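Local coordinates for tRNA-splicing ligase RtcB (PDB 2EPG), which probably joins RNA ends in tRNA splicing and RNA repair, as a GTP- and manganese-dependent ligase of the RtcB family, at residues Glu317-Val322 and His329-Leu334. Residues are numbered along the deposited sequence; the frame is centred on the assembly and turned at random.
Sequences EAFEKV and HGLRVL
Phe319 and His329 mark the nearest approach of the two backbones, their CA atoms 7.2 Å apart, where the last turn of helix 288-321 passes the short helix 326-329 and the chain leading into strand 332-347. The imidazole of His329 is gripped at both nitrogens. NE2 donates a nearly straight hydrogen bond (168°) to OE2 of Glu320 at 3.0 Å, on the oxygen's anti side, a His-carboxylate bond joining the helix end to the start of the strand. ND1 accepts a hydrogen bond from the backbone N of Leu331 at 2.9 Å. Both partners lie close to the imidazole plane; together the bonds fix the ring's rotation, and the second ties down the turn at Gly330. With CG of His329 set between its backbone N and carbonyl carbon (chi1 69°), the ring reaches back to the helix, and CD2 lies 3.8 Å from Phe319 CB. Leu331 CD1 sits over one face of the Phe319 ring, 3.6 Å from its centroid, in a CH-pi contact, and also lies against one imidazole face, toward its rim. A leucine in place of His329 would probably leave Glu320 and the Leu331 amide without these partners. Phe319 and Leu331 pack on Val243 of strand 240-247, while the backbones of His329 and Arg332 hydrogen-bond to strand 110-119.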
ATOM      1  N   GLU A 317     -20.882   9.110  -5.669  1.00 31.56           N
ATOM      2  CA  GLU A 317     -21.652  10.228  -6.223  1.00 32.74           C
ATOM      3  C   GLU A 317     -21.661  10.199  -7.745  1.00 32.82           C
ATOM      4  O   GLU A 317     -22.645  10.574  -8.377  1.00 32.41           O
ATOM      5  CB  GLU A 317     -21.101  11.573  -5.746  1.00 34.06           C
ATOM      6  CG  GLU A 317     -21.164  11.767  -4.235  1.00 41.20           C
ATOM      7  CD  GLU A 317     -20.700  13.155  -3.798  1.00 43.75           C
ATOM      8  OE1 GLU A 317     -19.769  13.697  -4.441  1.00 44.98           O
ATOM      9  OE2 GLU A 317     -21.255  13.687  -2.808  1.00 44.40           O
ATOM     10  N   ALA A 318     -20.568   9.749  -8.339  1.00 32.10           N
ATOM     11  CA  ALA A 318     -20.511   9.677  -9.785  1.00 33.13           C
ATOM     12  C   ALA A 318     -21.433   8.579 -10.322  1.00 34.82           C
ATOM     13  O   ALA A 318     -22.107   8.779 -11.329  1.00 34.25           O
ATOM     14  CB  ALA A 318     -19.079   9.443 -10.243  1.00 32.65           C
ATOM     15  N   PHE A 319     -21.487   7.424  -9.659  1.00 35.11           N
ATOM     16  CA  PHE A 319     -22.354   6.353 -10.152  1.00 35.13           C
ATOM     17  C   PHE A 319     -23.804   6.809 -10.089  1.00 35.78           C
ATOM     18  O   PHE A 319     -24.566   6.636 -11.040  1.00 35.88           O
ATOM     19  CB  PHE A 319     -22.176   5.069  -9.330  1.00 33.99           C
ATOM     20  CG  PHE A 319     -21.032   4.196  -9.794  1.00 33.06           C
ATOM     21  CD1 PHE A 319     -21.280   2.952 -10.365  1.00 34.01           C
ATOM     22  CD2 PHE A 319     -19.710   4.611  -9.649  1.00 33.09           C
ATOM     23  CE1 PHE A 319     -20.221   2.121 -10.790  1.00 31.97           C
ATOM     24  CE2 PHE A 319     -18.650   3.793 -10.071  1.00 33.82           C
ATOM     25  CZ  PHE A 319     -18.909   2.548 -10.640  1.00 32.90           C
ATOM     26  N   GLU A 320     -24.172   7.414  -8.969  1.00 35.20           N
ATOM     27  CA  GLU A 320     -25.526   7.902  -8.776  1.00 38.34           C
ATOM     28  C   GLU A 320     -25.893   9.014  -9.777  1.00 39.13           C
ATOM     29  O   GLU A 320     -27.004   9.050 -10.293  1.00 38.89           O
ATOM     30  CB  GLU A 320     -25.679   8.391  -7.336  1.00 37.53           C
ATOM     31  CG  GLU A 320     -25.712   7.265  -6.339  1.00 40.01           C
ATOM     32  CD  GLU A 320     -25.302   7.690  -4.949  1.00 41.19           C
ATOM     33  OE1 GLU A 320     -25.287   8.910  -4.684  1.00 41.58           O
ATOM     34  OE2 GLU A 320     -24.998   6.797  -4.120  1.00 41.02           O
ATOM     35  N   LYS A 321     -24.950   9.906 -10.056  1.00 40.29           N
ATOM     36  CA  LYS A 321     -25.182  11.000 -10.990  1.00 41.59           C
ATOM     37  C   LYS A 321     -25.587  10.469 -12.373  1.00 41.35           C
ATOM     38  O   LYS A 321     -26.378  11.096 -13.076  1.00 40.22           O
ATOM     39  CB  LYS A 321     -23.913  11.860 -11.096  1.00 45.04           C
ATOM     40  CG  LYS A 321     -24.127  13.285 -11.591  1.00 49.05           C
ATOM     41  CD  LYS A 321     -24.391  13.316 -13.078  1.00 55.08           C
ATOM     42  CE  LYS A 321     -24.596  14.738 -13.584  1.00 57.43           C
ATOM     43  NZ  LYS A 321     -24.943  14.752 -15.040  1.00 59.04           N
ATOM     44  N   VAL A 322     -25.064   9.309 -12.761  1.00 39.36           N
ATOM     45  CA  VAL A 322     -25.397   8.751 -14.067  1.00 38.53           C
ATOM     46  C   VAL A 322     -26.551   7.756 -14.053  1.00 38.97           C
ATOM     47  O   VAL A 322     -26.778   7.059 -15.043  1.00 38.64           O
ATOM     48  CB  VAL A 322     -24.188   8.077 -14.733  1.00 38.29           C
ATOM     49  CG1 VAL A 322     -23.091   9.118 -14.985  1.00 36.61           C
ATOM     50  CG2 VAL A 322     -23.678   6.946 -13.855  1.00 36.47           C
ATOM     51  N   HIS A 329     -25.989   0.266  -7.371  1.00 36.80           N
ATOM     52  CA  HIS A 329     -24.549   0.065  -7.378  1.00 35.56           C
ATOM     53  C   HIS A 329     -23.982  -0.642  -6.163  1.00 34.70           C
ATOM     54  O   HIS A 329     -23.015  -1.374  -6.289  1.00 38.28           O
ATOM     55  CB  HIS A 329     -23.817   1.391  -7.653  1.00 33.75           C
ATOM     56  CG  HIS A 329     -23.901   2.402  -6.550  1.00 33.78           C
ATOM     57  ND1 HIS A 329     -23.391   2.178  -5.288  1.00 33.85           N
ATOM     58  CD2 HIS A 329     -24.356   3.679  -6.548  1.00 33.98           C
ATOM     59  CE1 HIS A 329     -23.523   3.274  -4.560  1.00 33.00           C
ATOM     60  NE2 HIS A 329     -24.105   4.199  -5.300  1.00 32.75           N
ATOM     61  N   GLY A 330     -24.598  -0.451  -5.002  1.00 33.48           N
ATOM     62  CA  GLY A 330     -24.114  -1.087  -3.787  1.00 32.08           C
ATOM     63  C   GLY A 330     -22.596  -1.114  -3.658  1.00 31.14           C
ATOM     64  O   GLY A 330     -22.039  -2.147  -3.308  1.00 29.03           O
ATOM     65  N   LEU A 331     -21.936   0.014  -3.936  1.00 30.20           N
ATOM     66  CA  LEU A 331     -20.478   0.113  -3.853  1.00 31.62           C
ATOM     67  C   LEU A 331     -19.933   0.033  -2.421  1.00 31.36           C
ATOM     68  O   LEU A 331     -19.933   1.014  -1.681  1.00 32.20           O
ATOM     69  CB  LEU A 331     -20.012   1.411  -4.515  1.00 30.07           C
ATOM     70  CG  LEU A 331     -19.949   1.347  -6.046  1.00 29.29           C
ATOM     71  CD1 LEU A 331     -20.053   2.750  -6.653  1.00 27.52           C
ATOM     72  CD2 LEU A 331     -18.642   0.661  -6.454  1.00 25.97           C
ATOM     73  N   ARG A 332     -19.463  -1.143  -2.031  1.00 31.24           N
ATOM     74  CA  ARG A 332     -18.940  -1.306  -0.685  1.00 31.87           C
ATOM     75  C   ARG A 332     -17.436  -1.411  -0.723  1.00 29.03           C
ATOM     76  O   ARG A 332     -16.867  -1.776  -1.751  1.00 27.63           O
ATOM     77  CB  ARG A 332     -19.502  -2.573  -0.036  1.00 37.13           C
ATOM     78  CG  ARG A 332     -21.020  -2.665  -0.020  1.00 44.60           C
ATOM     79  CD  ARG A 332     -21.447  -3.938   0.687  1.00 50.96           C
ATOM     80  NE  ARG A 332     -22.838  -4.293   0.425  1.00 56.58           N
ATOM     81  CZ  ARG A 332     -23.393  -5.435   0.829  1.00 59.93           C
ATOM     82  NH1 ARG A 332     -24.668  -5.695   0.551  1.00 59.32           N
ATOM     83  NH2 ARG A 332     -22.663  -6.319   1.512  1.00 60.46           N
ATOM     84  N   VAL A 333     -16.796  -1.088   0.401  1.00 26.29           N
ATOM     85  CA  VAL A 333     -15.356  -1.202   0.498  1.00 24.87           C
ATOM     86  C   VAL A 333     -15.037  -2.691   0.718  1.00 26.83           C
ATOM     87  O   VAL A 333     -15.439  -3.275   1.727  1.00 26.08           O
ATOM     88  CB  VAL A 333     -14.812  -0.389   1.693  1.00 24.69           C
ATOM     89  CG1 VAL A 333     -13.313  -0.611   1.834  1.00 23.57           C
ATOM     90  CG2 VAL A 333     -15.124   1.125   1.487  1.00 20.91           C
ATOM     91  N   LEU A 334     -14.360  -3.310  -0.245  1.00 24.09           N
ATOM     92  CA  LEU A 334     -13.966  -4.706  -0.105  1.00 22.98           C
ATOM     93  C   LEU A 334     -12.792  -4.656   0.870  1.00 23.62           C
ATOM     94  O   LEU A 334     -12.788  -5.337   1.901  1.00 24.84           O
ATOM     95  CB  LEU A 334     -13.556  -5.273  -1.465  1.00 21.56           C
ATOM     96  CG  LEU A 334     -13.290  -6.781  -1.508  1.00 21.88           C
ATOM     97  CD1 LEU A 334     -13.522  -7.288  -2.922  1.00 21.15           C
ATOM     98  CD2 LEU A 334     -11.864  -7.074  -1.025  1.00 20.19           C
TER